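Local coordinates for protein purine nucleoside phosphorylase (Schistosoma mansoni, PDB 6B6K) that catalyses the reversible phosphorolysis of purine nucleosides, probably chiefly inosine and guanosine, to the free base and ribose 1-phosphate, as a trimeric enzyme, at residues A[139-144]-A[194-199]. Sequence-based numbering, arbitrary orientation.
Sequences NFPGLG and YAFNGG. With CVG (6-methylpyridazin-3-ol), chain I.
Asn-139 and Phe-196 bring their CA atoms to 5.2 Å as the neighbouring strands 131-139 and 189-196 run parallel, and from there the two segments diverge, one into the short helix 140-143 and the other into a loop. The strands belong to the mixed central sheet of the phosphorylase superfamily fold, and the contact lies buried at the trimer interface. The side chains of Asn-139 and Phe-196, each with CG anti to the backbone N, lie side by side and point the same way. The Asn-139 amide and the Phe-196 ring are turned 30° from each other, and OD1 of Asn-139 sits at the ring edge, 3.5 Å from CD2 of Phe-196. That same OD1 caps the helix: it accepts from Gly-142 N at 3.0 Å, the donor standing well above the amide plane. Pro-141, in the first turn, leans over one face of the Phe-196 ring in a CH-pi contact, its CG 4.0 Å from the ring centroid. On another side of the helix, the Phe-140 ring turns its edge to 194-199, with Phe-196 O in the ring plane at 3.6 Å from CD2 of Phe-140 and the Ala-195 methyl near CE2. Phe-196 O is buried here without a hydrogen-bonding partner, edged by Phe-140 and by CD of Pro-141. Neighbouring subunits complete the packing: Met-210 of one meets Phe-140, and Leu-143 of the other touches both Phe-140 and Pro-141. Beyond Phe-196, the side chain of Asn-197 leaves the backbone away from 139-144, and its ND2, also hydrogen-bonded to Thr-201 O, reaches the bound ligand, donating to the O atom of 6-methylpyridazin-3-ol at 3.0 Å and a nearly straight 171°.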
# COMPACT_ATOMS: atom_id res chain seq x y z
N ASN A 139 8.14 7.06 -0.17
CA ASN A 139 8.00 5.67 0.28
C ASN A 139 6.54 5.24 0.13
O ASN A 139 5.75 5.31 1.06
CB ASN A 139 8.46 5.64 1.73
CG ASN A 139 8.43 4.25 2.37
OD1 ASN A 139 8.20 3.22 1.72
ND2 ASN A 139 8.62 4.24 3.70
N PHE A 140 6.18 4.73 -1.06
CA PHE A 140 4.79 4.34 -1.29
C PHE A 140 4.36 3.21 -0.37
O PHE A 140 3.25 3.30 0.18
CB PHE A 140 4.56 4.02 -2.78
CG PHE A 140 4.62 5.24 -3.68
CD1 PHE A 140 3.58 6.14 -3.68
CD2 PHE A 140 5.72 5.48 -4.48
CE1 PHE A 140 3.62 7.28 -4.48
CE2 PHE A 140 5.77 6.63 -5.28
CZ PHE A 140 4.72 7.51 -5.28
N PRO A 141 5.18 2.17 -0.13
CA PRO A 141 4.78 1.18 0.89
C PRO A 141 4.53 1.79 2.26
O PRO A 141 3.56 1.42 2.94
CB PRO A 141 5.93 0.15 0.86
CG PRO A 141 6.50 0.28 -0.57
CD PRO A 141 6.39 1.78 -0.85
N GLY A 142 5.37 2.73 2.70
CA GLY A 142 5.17 3.32 4.01
C GLY A 142 3.88 4.13 4.13
O GLY A 142 3.15 4.04 5.14
N LEU A 143 3.59 4.96 3.13
CA LEU A 143 2.31 5.65 3.15
C LEU A 143 1.15 4.66 3.23
O LEU A 143 0.11 4.97 3.83
CB LEU A 143 2.16 6.57 1.93
CG LEU A 143 3.10 7.79 1.88
CD1 LEU A 143 3.04 8.44 0.52
CD2 LEU A 143 2.79 8.82 2.96
N GLY A 144 1.30 3.49 2.58
CA GLY A 144 0.22 2.51 2.44
C GLY A 144 0.15 1.36 3.44
O GLY A 144 -0.48 0.32 3.16
N TYR A 194 14.42 9.52 -4.53
CA TYR A 194 14.16 8.12 -4.89
C TYR A 194 12.75 7.69 -4.52
O TYR A 194 12.35 7.79 -3.35
CB TYR A 194 15.16 7.23 -4.15
CG TYR A 194 15.13 5.72 -4.38
CD1 TYR A 194 16.04 5.12 -5.24
CD2 TYR A 194 14.26 4.89 -3.66
CE1 TYR A 194 16.05 3.74 -5.43
CE2 TYR A 194 14.27 3.50 -3.85
CZ TYR A 194 15.18 2.93 -4.72
OH TYR A 194 15.18 1.57 -4.89
N ALA A 195 12.00 7.18 -5.51
CA ALA A 195 10.68 6.58 -5.28
C ALA A 195 10.85 5.09 -5.07
O ALA A 195 11.44 4.41 -5.92
CB ALA A 195 9.75 6.78 -6.47
N PHE A 196 10.29 4.57 -3.97
CA PHE A 196 10.28 3.13 -3.68
C PHE A 196 9.03 2.51 -4.31
O PHE A 196 7.91 2.73 -3.83
CB PHE A 196 10.34 2.92 -2.16
CG PHE A 196 10.37 1.47 -1.70
CD1 PHE A 196 10.78 0.42 -2.53
CD2 PHE A 196 10.00 1.16 -0.39
CE1 PHE A 196 10.80 -0.91 -2.05
CE2 PHE A 196 10.00 -0.15 0.06
CZ PHE A 196 10.39 -1.20 -0.76
N ASN A 197 9.23 1.74 -5.40
CA ASN A 197 8.23 0.85 -6.02
C ASN A 197 8.41 -0.54 -5.40
O ASN A 197 9.46 -1.16 -5.56
CB ASN A 197 8.48 0.79 -7.53
CG ASN A 197 7.69 -0.32 -8.25
OD1 ASN A 197 6.61 -0.74 -7.81
ND2 ASN A 197 8.27 -0.83 -9.37
N GLY A 198 7.39 -1.03 -4.67
CA GLY A 198 7.52 -2.33 -4.03
C GLY A 198 7.95 -3.45 -4.97
O GLY A 198 8.71 -4.35 -4.59
N GLY A 199 7.50 -3.42 -6.20
CA GLY A 199 7.90 -4.43 -7.19
C GLY A 199 7.13 -5.76 -7.08
O GLY A 199 6.17 -5.86 -6.30
C4 CVG I . 14.49 -0.83 -11.39
C3 CVG I . 13.39 -0.80 -10.59
C2 CVG I . 12.21 -0.05 -10.98
C1 CVG I . 14.46 -0.16 -12.66
O CVG I . 11.04 0.02 -10.20
N1 CVG I . 12.21 0.62 -12.20
N CVG I . 13.33 0.56 -13.06
C CVG I . 15.69 -0.23 -13.56